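Local coordinates for protein toll (Drosophila melanogaster, PDB 4LXR) that binds the cleaved cytokine spaetzle C-106 through its leucine-rich-repeat ectodomain and so switches on signalling for dorsal-ventral patterning and antifungal defence, at residues P36-T41 with I50-T55; D464-M469 with L490-Q495; G674-S679 with W696-M701; L241-D246 with N265-E270. All coordinates share one frame; numbering follows the deposited sequence.

Overall arrangement
Contacts 2, 3 and 4 illustrate one principle, that a solenoid is built from short-range joins between consecutive turns, while contact 1 is a beta hairpin near the N-terminus of the same ectodomain. Contact 4 joins LRR 5 to LRR 6, contact 2 joins LRR 13 to LRR 14, and contact 3 joins LRR 17 to LRR 18. None touches another: centres of contacts 1 and 4 lie about 45 Å apart, those of contacts 4 and 2 about 51 Å, and those of contacts 2 and 3 about 65 Å. Spaetzle packs on residues of contacts 1 and 4, whereas no other protein chain touches contacts 2 and 3. Contacts 1, 3 and 4 each carry an N-linked sugar.

Contact 1. Residues P36-T41 with I50-T55; sequences PTFRLT and IMCNLT. With NAG (2-acetamido-2-deoxy-beta-D-glucopyranose), chain H.
The Phe38 ring meets the sulfur of Cys52 at its edge, Cys52 SG lying 3.6 Å from Phe38 CE1 and near the ring plane, a Cys sulfur-aromatic contact. Leu54 CD1 approaches the same ring obliquely, 3.8 Å from CE1, and Ile50 CG2 comes obliquely to CD1. With CG anti to the carbonyl carbon (chi1 -61°), Phe38 lies alongside Ile50, both pointing the same way. Leu40 continues this apolar face, its CD2 resting on Ile50 CG1. Arg39 and Met51 project from the other face, where they pack on Lys15 and Ile13 of the spaetzle chain.

The backbones form an antiparallel pair. Arg39 and Met51 exchange two hydrogen bonds, Arg39 N to Met51 O and Met51 N to Arg39 O, each 2.9 Å, and Asn53 N donates to Thr37 O over 2.7 Å. Beyond the paired strands, the side chains of Thr37 and Leu54 cross at about a right angle, CG2 meeting CD1. Asn53 carries the sugar on ND2, and a water accepts from that nitrogen at 2.6 Å while donating to Pro36 O, tying the glycosylated amide to the loop that leads into the opposite strand.

Cys52 is disulfide-bonded to Cys80, and Thr37 and Phe38 together face Cys29 in a classic beta bulge. Strands 38-43 and 47-52 are thus the arms of a hairpin, flanked by strand 24-29 beside the first arm and strand 74-78 beside the second.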
# COMPACT_ATOMS: atom_id res chain seq x y z
N PRO A 36 34.66 -17.04 -18.10
CA PRO A 36 35.43 -18.16 -17.53
C PRO A 36 34.80 -19.51 -17.82
O PRO A 36 33.58 -19.63 -17.89
CB PRO A 36 35.41 -17.87 -16.02
CG PRO A 36 34.25 -16.97 -15.82
CD PRO A 36 34.15 -16.14 -17.05
N THR A 37 35.65 -20.52 -17.99
CA THR A 37 35.21 -21.89 -18.23
C THR A 37 34.48 -22.38 -16.99
O THR A 37 33.45 -23.07 -17.09
CB THR A 37 36.41 -22.81 -18.53
OG1 THR A 37 37.19 -22.25 -19.59
CG2 THR A 37 35.94 -24.16 -18.97
N PHE A 38 35.01 -22.01 -15.83
CA PHE A 38 34.43 -22.40 -14.55
C PHE A 38 34.31 -21.22 -13.62
O PHE A 38 35.20 -20.37 -13.54
CB PHE A 38 35.27 -23.48 -13.88
CG PHE A 38 35.37 -24.73 -14.69
CD1 PHE A 38 34.33 -25.64 -14.72
CD2 PHE A 38 36.50 -24.99 -15.45
CE1 PHE A 38 34.42 -26.79 -15.47
CE2 PHE A 38 36.59 -26.14 -16.21
CZ PHE A 38 35.55 -27.04 -16.21
N ARG A 39 33.20 -21.17 -12.91
CA ARG A 39 33.02 -20.21 -11.85
C ARG A 39 32.51 -21.00 -10.67
O ARG A 39 31.41 -21.53 -10.70
CB ARG A 39 32.00 -19.14 -12.25
CG ARG A 39 31.90 -18.01 -11.25
CD ARG A 39 30.84 -16.99 -11.66
NE ARG A 39 30.96 -16.59 -13.06
CZ ARG A 39 31.62 -15.51 -13.47
NH1 ARG A 39 32.23 -14.72 -12.59
NH2 ARG A 39 31.68 -15.21 -14.77
N LEU A 40 33.32 -21.10 -9.62
CA LEU A 40 32.94 -21.87 -8.46
C LEU A 40 32.57 -20.99 -7.28
O LEU A 40 33.28 -20.05 -6.95
CB LEU A 40 34.08 -22.81 -8.04
CG LEU A 40 34.39 -24.02 -8.92
CD1 LEU A 40 35.45 -23.65 -9.97
CD2 LEU A 40 34.91 -25.11 -8.03
N THR A 41 31.45 -21.32 -6.65
CA THR A 41 31.07 -20.63 -5.42
C THR A 41 31.14 -21.63 -4.28
O THR A 41 30.47 -22.67 -4.29
CB THR A 41 29.66 -20.05 -5.51
OG1 THR A 41 29.59 -19.13 -6.61
CG2 THR A 41 29.29 -19.32 -4.22
N ILE A 50 29.28 -25.39 -9.00
CA ILE A 50 30.15 -25.30 -10.16
C ILE A 50 29.33 -24.80 -11.34
O ILE A 50 28.42 -25.49 -11.79
CB ILE A 50 30.82 -26.64 -10.49
CG1 ILE A 50 31.50 -27.21 -9.26
CG2 ILE A 50 31.82 -26.47 -11.61
CD1 ILE A 50 31.69 -28.70 -9.32
N MET A 51 29.63 -23.59 -11.79
CA MET A 51 28.97 -23.02 -12.96
C MET A 51 29.93 -23.17 -14.12
O MET A 51 31.06 -22.71 -14.05
CB MET A 51 28.60 -21.55 -12.72
CG MET A 51 28.16 -20.80 -13.98
SD MET A 51 26.44 -21.07 -14.47
CE MET A 51 25.58 -20.51 -12.99
N CYS A 52 29.48 -23.87 -15.16
CA CYS A 52 30.35 -24.23 -16.27
C CYS A 52 30.01 -23.41 -17.50
O CYS A 52 28.85 -23.05 -17.71
CB CYS A 52 30.17 -25.71 -16.63
SG CYS A 52 30.82 -26.94 -15.45
N ASN A 53 31.02 -23.16 -18.32
CA ASN A 53 30.81 -22.66 -19.67
C ASN A 53 31.76 -23.42 -20.58
O ASN A 53 32.88 -22.97 -20.81
CB ASN A 53 31.06 -21.15 -19.76
CG ASN A 53 30.56 -20.55 -21.06
OD1 ASN A 53 30.40 -21.25 -22.05
ND2 ASN A 53 30.29 -19.23 -21.04
N LEU A 54 31.30 -24.55 -21.09
CA LEU A 54 32.15 -25.52 -21.76
C LEU A 54 31.83 -25.62 -23.24
O LEU A 54 30.69 -25.39 -23.65
CB LEU A 54 31.95 -26.91 -21.13
CG LEU A 54 32.76 -27.33 -19.90
CD1 LEU A 54 32.92 -26.21 -18.89
CD2 LEU A 54 32.11 -28.54 -19.25
N THR A 55 32.83 -25.96 -24.05
CA THR A 55 32.59 -26.26 -25.46
C THR A 55 32.84 -27.75 -25.66
O THR A 55 32.33 -28.37 -26.59
CB THR A 55 33.53 -25.47 -26.41
OG1 THR A 55 34.72 -26.23 -26.66
CG2 THR A 55 33.91 -24.11 -25.83
C1 NAG H . 30.15 -18.65 -22.36
C2 NAG H . 29.20 -17.45 -22.38
C3 NAG H . 29.07 -16.91 -23.81
C4 NAG H . 30.44 -16.65 -24.43
C5 NAG H . 31.35 -17.87 -24.28
C6 NAG H . 32.77 -17.58 -24.71
C7 NAG H . 27.50 -17.50 -20.61
C8 NAG H . 26.11 -17.94 -20.25
N2 NAG H . 27.90 -17.80 -21.85
O3 NAG H . 28.33 -15.69 -23.79
O4 NAG H . 30.27 -16.40 -25.82
O5 NAG H . 31.41 -18.27 -22.91
O6 NAG H . 33.38 -18.73 -25.28
O7 NAG H . 28.23 -16.92 -19.82
O HOH W 1 31.35 -20.53 -16.01
O HOH W 2 31.43 -18.01 -19.01

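Contact 2. Residues D464-M469 with L490-Q495; sequences DWKNTM and LAFLSQ
Lys466 and Phe492 supply the main side-chain contact, a CH-pi interaction in which the lysine's aliphatic stem rather than its charge does the touching. Lys466 CG sits over one face of the ring, 4.1 Å from its centroid and 28° off the normal, and the two side chains cross at about a right angle. The lysine chain runs straight through chi2 and bends at chi3 (-61°), which carries NZ away from the ring to the carbonyl of Glu488. At the ring's edge, in its plane, lies the carbonyl oxygen of Trp465, 3.6 Å from Phe492 CD1.

Hydrogen bonding between the segments rests on one backbone link. Leu493 N donates to Lys466 O at 2.8 Å, in the carbonyl plane and with an N-H...O angle of 154°. This carbonyl lies in the last turn of helix 463-467, and its partner comes from the loop of the next repeat.

Van der Waals contacts flank that bond. Leu493 sets CD2 3.3 Å from Asn467 OD1, the two side chains meeting at a slant. Ser494 brings CB to 3.6 Å from Met469 O.

The chemistry is divided by group: lysine methylenes, a phenylalanine ring and the leucine branch make the apolar surface, and one backbone hydrogen bond links LRR 13 to LRR 14. Lys466 NZ, Asn467 ND2 and Ser494 OG bond to Glu488, Asn463 and Leu472 outside the two segments, while Asn467 OD1 lies against Leu493, so the lysine can cover an aromatic ring without its ammonium group being buried against it.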
# COMPACT_ATOMS: atom_id res chain seq x y z
N ASP A 464 -19.24 8.09 19.06
CA ASP A 464 -18.49 6.94 19.56
C ASP A 464 -17.07 6.90 19.01
O ASP A 464 -16.17 6.41 19.69
CB ASP A 464 -19.22 5.62 19.27
CG ASP A 464 -19.68 5.51 17.83
OD1 ASP A 464 -20.32 6.47 17.33
OD2 ASP A 464 -19.40 4.47 17.20
N TRP A 465 -16.87 7.43 17.80
CA TRP A 465 -15.53 7.40 17.19
C TRP A 465 -14.58 8.28 17.99
O TRP A 465 -13.37 8.03 18.04
CB TRP A 465 -15.56 7.84 15.72
CG TRP A 465 -16.49 7.04 14.83
CD1 TRP A 465 -17.05 5.83 15.11
CD2 TRP A 465 -16.95 7.41 13.53
NE1 TRP A 465 -17.85 5.43 14.07
CE2 TRP A 465 -17.80 6.38 13.08
CE3 TRP A 465 -16.74 8.51 12.69
CZ2 TRP A 465 -18.43 6.42 11.84
CZ3 TRP A 465 -17.37 8.55 11.46
CH2 TRP A 465 -18.21 7.51 11.04
N LYS A 466 -15.13 9.32 18.61
CA LYS A 466 -14.31 10.26 19.37
C LYS A 466 -14.18 9.84 20.83
O LYS A 466 -13.12 10.02 21.44
CB LYS A 466 -14.92 11.67 19.32
CG LYS A 466 -14.90 12.36 17.96
CD LYS A 466 -15.53 13.75 18.06
CE LYS A 466 -16.98 13.65 18.52
NZ LYS A 466 -17.73 14.91 18.43
N ASN A 467 -15.25 9.30 21.39
CA ASN A 467 -15.35 9.18 22.84
C ASN A 467 -15.46 7.76 23.37
O ASN A 467 -15.24 7.53 24.56
CB ASN A 467 -16.51 10.02 23.36
CG ASN A 467 -16.34 11.49 23.04
OD1 ASN A 467 -15.27 12.07 23.24
ND2 ASN A 467 -17.40 12.11 22.52
N THR A 468 -15.79 6.81 22.51
CA THR A 468 -15.99 5.44 22.96
C THR A 468 -14.83 4.56 22.52
O THR A 468 -14.42 3.65 23.24
CB THR A 468 -17.33 4.87 22.45
OG1 THR A 468 -18.40 5.75 22.82
CG2 THR A 468 -17.59 3.49 23.04
N MET A 469 -14.29 4.83 21.34
CA MET A 469 -13.18 4.03 20.82
C MET A 469 -11.86 4.60 21.29
O MET A 469 -11.20 5.36 20.57
CB MET A 469 -13.23 3.97 19.30
CG MET A 469 -14.53 3.39 18.80
SD MET A 469 -14.62 3.36 17.01
CE MET A 469 -16.24 2.61 16.78
N LEU A 490 -12.82 17.35 15.74
CA LEU A 490 -11.45 16.86 15.85
C LEU A 490 -11.11 16.37 17.26
O LEU A 490 -9.97 16.01 17.53
CB LEU A 490 -10.43 17.94 15.46
CG LEU A 490 -10.57 18.71 14.14
CD1 LEU A 490 -9.60 19.88 14.14
CD2 LEU A 490 -10.35 17.83 12.91
N ALA A 491 -12.09 16.36 18.15
CA ALA A 491 -11.82 16.01 19.55
C ALA A 491 -11.84 14.51 19.84
O ALA A 491 -12.65 14.04 20.64
CB ALA A 491 -12.76 16.76 20.49
N PHE A 492 -10.94 13.76 19.20
CA PHE A 492 -10.84 12.31 19.40
C PHE A 492 -10.05 12.02 20.68
O PHE A 492 -8.98 12.59 20.89
CB PHE A 492 -10.15 11.62 18.21
CG PHE A 492 -10.86 11.80 16.90
CD1 PHE A 492 -11.82 10.89 16.48
CD2 PHE A 492 -10.55 12.87 16.06
CE1 PHE A 492 -12.46 11.05 15.26
CE2 PHE A 492 -11.20 13.03 14.84
CZ PHE A 492 -12.15 12.11 14.44
N LEU A 493 -10.56 11.12 21.52
CA LEU A 493 -9.96 10.88 22.84
C LEU A 493 -9.01 9.68 22.88
O LEU A 493 -8.44 9.37 23.93
CB LEU A 493 -11.06 10.70 23.89
CG LEU A 493 -11.55 11.92 24.67
CD1 LEU A 493 -11.70 13.15 23.78
CD2 LEU A 493 -12.86 11.59 25.37
N SER A 494 -8.83 9.00 21.75
CA SER A 494 -7.96 7.82 21.73
C SER A 494 -6.49 8.11 22.04
O SER A 494 -5.90 9.08 21.55
CB SER A 494 -8.08 7.09 20.39
OG SER A 494 -7.11 6.06 20.31
N GLN A 495 -5.88 7.24 22.85
CA GLN A 495 -4.51 7.42 23.29
C GLN A 495 -3.56 6.44 22.61
O GLN A 495 -2.45 6.19 23.09
CB GLN A 495 -4.42 7.26 24.81
CG GLN A 495 -4.80 8.51 25.60
CD GLN A 495 -3.59 9.38 25.93
OE1 GLN A 495 -2.82 9.75 25.05
NE2 GLN A 495 -3.42 9.68 27.22

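Contact 3. Residues G674-S679 with W696-M701; sequences GNNLTS and WNHLQM. With NAG (2-acetamido-2-deoxy-beta-D-glucopyranose), chain G.
Asn697 and Leu677 lie side by side, pointing the same way, and the amide oxygen of the former takes the backbone N-H of the latter: Leu677 N to Asn697 OD1 is 3.0 Å, in the amide's carbonyl plane and on a lone pair. CG of Asn697 stands anti to the carbonyl carbon (chi1 -85°), and chi2 of -97° turns OD1 to this donor. ND2 is then directed to the carbonyls of Ser695 and Leu672, so the buried amide is gripped at both ends.

His698 reaches toward the neighbouring repeat, its CG anti to the carbonyl carbon, which lays the ring over Asn676: CA of that residue stands 4.0 Å above the ring centre in a CH-pi contact. His698 NE2 donates to O5 of the sugar at 3.0 Å, the sugar being linked to Asn676 ND2. The imidazole therefore packs on the glycosylated residue and holds its glycan too. Behind it, Leu677 O accepts from His698 N at 2.8 Å, and Leu699 CD2 lies 4.2 Å from Leu677 CB.

Asn675 and Asn697 occupy equivalent places in LRR 17 and LRR 18. They belong to the row of repeat asparagines, one per turn, whose amides bond to backbone groups, characteristic of the leucine-rich-repeat solenoid.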
# COMPACT_ATOMS: atom_id res chain seq x y z
N GLY A 674 -8.12 62.76 -3.97
CA GLY A 674 -8.53 62.96 -5.35
C GLY A 674 -9.98 63.38 -5.51
O GLY A 674 -10.65 62.94 -6.44
N ASN A 675 -10.47 64.22 -4.61
CA ASN A 675 -11.83 64.71 -4.67
C ASN A 675 -11.90 66.23 -4.83
O ASN A 675 -10.88 66.88 -5.05
CB ASN A 675 -12.61 64.22 -3.45
CG ASN A 675 -13.08 62.78 -3.60
OD1 ASN A 675 -14.05 62.52 -4.30
ND2 ASN A 675 -12.38 61.84 -2.97
N ASN A 676 -13.11 66.80 -4.75
CA ASN A 676 -13.31 68.23 -4.99
C ASN A 676 -13.60 69.04 -3.73
O ASN A 676 -14.35 70.01 -3.78
CB ASN A 676 -14.47 68.43 -5.98
CG ASN A 676 -14.08 68.23 -7.44
OD1 ASN A 676 -13.34 67.31 -7.77
ND2 ASN A 676 -14.58 69.09 -8.31
N LEU A 677 -13.03 68.64 -2.59
CA LEU A 677 -13.36 69.25 -1.31
C LEU A 677 -12.76 70.64 -1.17
O LEU A 677 -11.55 70.81 -1.33
CB LEU A 677 -12.88 68.37 -0.15
CG LEU A 677 -13.59 67.02 0.06
CD1 LEU A 677 -12.97 66.21 1.18
CD2 LEU A 677 -15.07 67.24 0.30
N THR A 678 -13.59 71.63 -0.85
CA THR A 678 -13.11 73.00 -0.70
C THR A 678 -13.00 73.47 0.75
O THR A 678 -12.36 74.47 1.04
CB THR A 678 -13.96 73.99 -1.52
OG1 THR A 678 -15.34 73.86 -1.18
CG2 THR A 678 -13.77 73.74 -3.02
N SER A 679 -13.62 72.74 1.68
CA SER A 679 -13.55 73.10 3.09
C SER A 679 -13.89 71.92 3.98
O SER A 679 -14.63 71.03 3.59
CB SER A 679 -14.48 74.28 3.40
OG SER A 679 -15.80 74.01 2.93
N TRP A 696 -4.90 65.84 -2.46
CA TRP A 696 -5.41 66.06 -3.81
C TRP A 696 -6.88 66.44 -3.83
O TRP A 696 -7.67 65.87 -4.58
CB TRP A 696 -5.10 64.86 -4.71
CG TRP A 696 -3.62 64.64 -4.76
CD1 TRP A 696 -2.90 63.74 -4.02
CD2 TRP A 696 -2.67 65.40 -5.51
NE1 TRP A 696 -1.55 63.89 -4.29
CE2 TRP A 696 -1.39 64.90 -5.21
CE3 TRP A 696 -2.78 66.46 -6.42
CZ2 TRP A 696 -0.23 65.41 -5.79
CZ3 TRP A 696 -1.63 66.96 -7.00
CH2 TRP A 696 -0.37 66.44 -6.68
N ASN A 697 -7.23 67.41 -2.99
CA ASN A 697 -8.55 68.01 -3.02
C ASN A 697 -8.44 69.47 -3.44
O ASN A 697 -7.47 69.82 -4.11
CB ASN A 697 -9.26 67.80 -1.68
CG ASN A 697 -9.97 66.45 -1.60
OD1 ASN A 697 -11.17 66.37 -1.85
ND2 ASN A 697 -9.24 65.39 -1.28
N HIS A 698 -9.39 70.31 -3.06
CA HIS A 698 -9.34 71.74 -3.43
C HIS A 698 -9.19 72.65 -2.21
O HIS A 698 -9.74 73.75 -2.19
CB HIS A 698 -10.60 72.16 -4.20
CG HIS A 698 -10.77 71.51 -5.53
ND1 HIS A 698 -9.89 70.57 -6.02
CD2 HIS A 698 -11.72 71.66 -6.49
CE1 HIS A 698 -10.29 70.16 -7.22
NE2 HIS A 698 -11.40 70.82 -7.52
N LEU A 699 -8.48 72.18 -1.19
CA LEU A 699 -8.44 72.87 0.09
C LEU A 699 -7.43 74.00 0.09
O LEU A 699 -6.32 73.86 -0.42
CB LEU A 699 -8.12 71.89 1.22
CG LEU A 699 -9.03 70.68 1.41
CD1 LEU A 699 -8.40 69.75 2.44
CD2 LEU A 699 -10.41 71.12 1.87
N GLN A 700 -7.81 75.12 0.70
CA GLN A 700 -6.92 76.27 0.77
C GLN A 700 -6.46 76.52 2.19
O GLN A 700 -5.43 77.17 2.42
CB GLN A 700 -7.61 77.51 0.21
CG GLN A 700 -7.97 77.37 -1.26
CD GLN A 700 -8.16 78.71 -1.95
OE1 GLN A 700 -7.62 79.73 -1.50
NE2 GLN A 700 -8.91 78.73 -3.04
N MET A 701 -7.19 75.97 3.15
CA MET A 701 -6.97 76.30 4.54
C MET A 701 -7.64 75.28 5.46
O MET A 701 -8.55 74.58 5.04
CB MET A 701 -7.49 77.73 4.78
CG MET A 701 -7.95 78.06 6.19
SD MET A 701 -9.68 77.64 6.42
CE MET A 701 -10.01 78.52 7.95
C1 NAG G . -14.04 68.86 -9.62
C2 NAG G . -15.01 69.31 -10.72
C3 NAG G . -14.40 69.05 -12.10
C4 NAG G . -13.00 69.65 -12.20
C5 NAG G . -12.14 69.20 -11.02
C6 NAG G . -10.80 69.89 -10.96
C7 NAG G . -17.30 69.04 -9.84
C8 NAG G . -18.52 68.17 -9.84
N2 NAG G . -16.28 68.61 -10.59
O3 NAG G . -15.23 69.59 -13.12
O4 NAG G . -12.41 69.20 -13.41
O5 NAG G . -12.80 69.51 -9.79
O6 NAG G . -9.73 68.96 -11.04
O7 NAG G . -17.24 70.09 -9.20
O HOH W 3 -10.76 76.07 -0.95

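Contact 4. Residues L241-D246 with N265-E270; sequences LTNVTD and NKHLNE. With NAG (2-acetamido-2-deoxy-beta-D-glucopyranose), chain J.
Asn265 directs its amide across to Leu241 with CG anti to the carbonyl carbon (chi1 -43°) and chi2 of 99°. Val244 places CG1 between its backbone N and carbonyl carbon (chi1 73°), where that methyl meets both Asn265 ND2 and Leu268 CD2. Asn265 ND2 donates to Leu241 O at 2.9 Å; the acceptor lies in the amide plane, yet the donor stands above the carbonyl plane. Val244 N reaches the same oxygen from the opposite face, closing a type I turn.

Farther along, Thr245 O grips two successive backbone donors. Asn269 N lies on a lone pair at 2.7 Å, whereas Glu270 N approaches almost head-on to the C=O bond at 3.0 Å. His267 sets the edge of its ring against Thr242 O, CD2 at 3.4 Å, and its ND1 is bonded to Glu293. One water joins Thr242 O, Val244 O and His267 N; another bridges Asp246 OD1 and Asn269 OD1.

Asp246 and Glu270 come close as like charges, Asp246 OD2 to Glu270 OE2 3.9 Å. The salt bridge of Glu270 with Arg272 probably offsets part of that repulsion. Asn243 bears the sugar, whose O6 pairs with Thr242 OG1 at 2.9 Å.

Asp246 packs on Gln62 of the spaetzle chain, and with Glu270 it forms a parallel bridge between strands 246-248 and 270-273. Each repeat gives one short strand, and these pair in parallel with those of the next turn, as in the leucine-rich-repeat fold, here at LRR 5 and LRR 6.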
# COMPACT_ATOMS: atom_id res chain seq x y z
N LEU A 241 -5.04 -44.98 -1.94
CA LEU A 241 -4.29 -43.98 -1.18
C LEU A 241 -4.95 -43.74 0.17
O LEU A 241 -5.38 -42.63 0.45
CB LEU A 241 -4.21 -42.67 -1.96
CG LEU A 241 -3.46 -42.75 -3.30
CD1 LEU A 241 -3.63 -41.48 -4.13
CD2 LEU A 241 -1.99 -43.04 -3.06
N THR A 242 -5.04 -44.78 1.00
CA THR A 242 -5.83 -44.69 2.22
C THR A 242 -5.24 -43.78 3.28
O THR A 242 -5.96 -43.29 4.15
CB THR A 242 -6.10 -46.08 2.83
OG1 THR A 242 -4.86 -46.77 3.01
CG2 THR A 242 -7.00 -46.89 1.91
N ASN A 243 -3.93 -43.54 3.22
CA ASN A 243 -3.28 -42.67 4.19
C ASN A 243 -2.96 -41.26 3.66
O ASN A 243 -2.30 -40.47 4.34
CB ASN A 243 -2.00 -43.35 4.71
CG ASN A 243 -2.30 -44.54 5.60
OD1 ASN A 243 -3.23 -44.51 6.40
ND2 ASN A 243 -1.52 -45.61 5.45
N VAL A 244 -3.42 -40.95 2.46
CA VAL A 244 -3.11 -39.64 1.87
C VAL A 244 -3.70 -38.49 2.71
O VAL A 244 -4.82 -38.57 3.20
CB VAL A 244 -3.53 -39.56 0.38
CG1 VAL A 244 -5.07 -39.45 0.23
CG2 VAL A 244 -2.83 -38.40 -0.29
N THR A 245 -2.90 -37.45 2.92
CA THR A 245 -3.35 -36.28 3.67
C THR A 245 -3.44 -35.00 2.83
O THR A 245 -4.13 -34.05 3.20
CB THR A 245 -2.43 -36.00 4.86
OG1 THR A 245 -1.17 -35.54 4.38
CG2 THR A 245 -2.25 -37.28 5.72
N ASP A 246 -2.73 -34.95 1.71
CA ASP A 246 -2.76 -33.76 0.85
C ASP A 246 -2.96 -34.17 -0.60
O ASP A 246 -2.21 -35.00 -1.14
CB ASP A 246 -1.47 -32.92 0.95
CG ASP A 246 -1.29 -32.25 2.32
OD1 ASP A 246 -1.38 -32.94 3.36
OD2 ASP A 246 -1.05 -31.01 2.35
N ASN A 265 -10.47 -41.90 1.43
CA ASN A 265 -9.35 -41.12 1.91
C ASN A 265 -9.73 -40.33 3.16
O ASN A 265 -9.96 -39.11 3.10
CB ASN A 265 -8.88 -40.17 0.81
CG ASN A 265 -8.83 -40.83 -0.55
OD1 ASN A 265 -9.74 -40.68 -1.35
ND2 ASN A 265 -7.77 -41.60 -0.80
N LYS A 266 -9.79 -41.04 4.28
CA LYS A 266 -10.31 -40.51 5.55
C LYS A 266 -9.24 -39.90 6.46
O LYS A 266 -9.46 -39.71 7.66
CB LYS A 266 -11.05 -41.62 6.31
CG LYS A 266 -12.39 -41.99 5.70
CD LYS A 266 -13.28 -40.75 5.55
CE LYS A 266 -14.70 -41.15 5.17
NZ LYS A 266 -15.44 -40.01 4.59
N HIS A 267 -8.08 -39.63 5.90
CA HIS A 267 -7.03 -38.96 6.63
C HIS A 267 -6.69 -37.64 5.97
O HIS A 267 -5.69 -37.01 6.32
CB HIS A 267 -5.79 -39.87 6.74
CG HIS A 267 -6.00 -41.01 7.68
ND1 HIS A 267 -6.16 -40.84 9.04
CD2 HIS A 267 -6.12 -42.34 7.46
CE1 HIS A 267 -6.35 -42.01 9.61
NE2 HIS A 267 -6.33 -42.94 8.68
N LEU A 268 -7.52 -37.25 5.01
CA LEU A 268 -7.29 -35.99 4.28
C LEU A 268 -7.18 -34.83 5.26
O LEU A 268 -7.98 -34.70 6.18
CB LEU A 268 -8.43 -35.70 3.30
CG LEU A 268 -8.45 -36.39 1.94
CD1 LEU A 268 -9.69 -35.97 1.15
CD2 LEU A 268 -7.18 -36.06 1.17
N ASN A 269 -6.15 -34.02 5.05
CA ASN A 269 -5.93 -32.84 5.86
C ASN A 269 -6.08 -31.55 5.03
O ASN A 269 -6.47 -30.51 5.54
CB ASN A 269 -4.54 -32.92 6.52
CG ASN A 269 -4.19 -31.66 7.28
OD1 ASN A 269 -3.39 -30.85 6.81
ND2 ASN A 269 -4.79 -31.47 8.46
N GLU A 270 -5.77 -31.63 3.74
CA GLU A 270 -5.82 -30.46 2.86
C GLU A 270 -6.12 -30.90 1.44
O GLU A 270 -5.50 -31.84 0.93
CB GLU A 270 -4.50 -29.66 2.90
CG GLU A 270 -4.36 -28.60 1.78
CD GLU A 270 -3.39 -27.45 2.12
OE1 GLU A 270 -3.36 -26.45 1.35
OE2 GLU A 270 -2.67 -27.53 3.13
C1 NAG J . -2.00 -46.76 6.19
C2 NAG J . -1.87 -46.86 7.70
C3 NAG J . -2.14 -48.28 8.17
C4 NAG J . -3.53 -48.70 7.71
C5 NAG J . -3.64 -48.56 6.19
C6 NAG J . -5.03 -48.86 5.67
C7 NAG J . -0.46 -45.31 8.94
C8 NAG J . 0.94 -44.93 9.33
N2 NAG J . -0.57 -46.38 8.16
O3 NAG J . -2.04 -48.35 9.58
O4 NAG J . -3.82 -50.04 8.10
O5 NAG J . -3.33 -47.21 5.79
O6 NAG J . -4.99 -49.32 4.33
O7 NAG J . -1.43 -44.67 9.32
O HOH W 4 -6.75 -40.65 3.63
O HOH W 5 -8.68 -43.73 4.90
O HOH W 6 -0.83 -31.64 5.57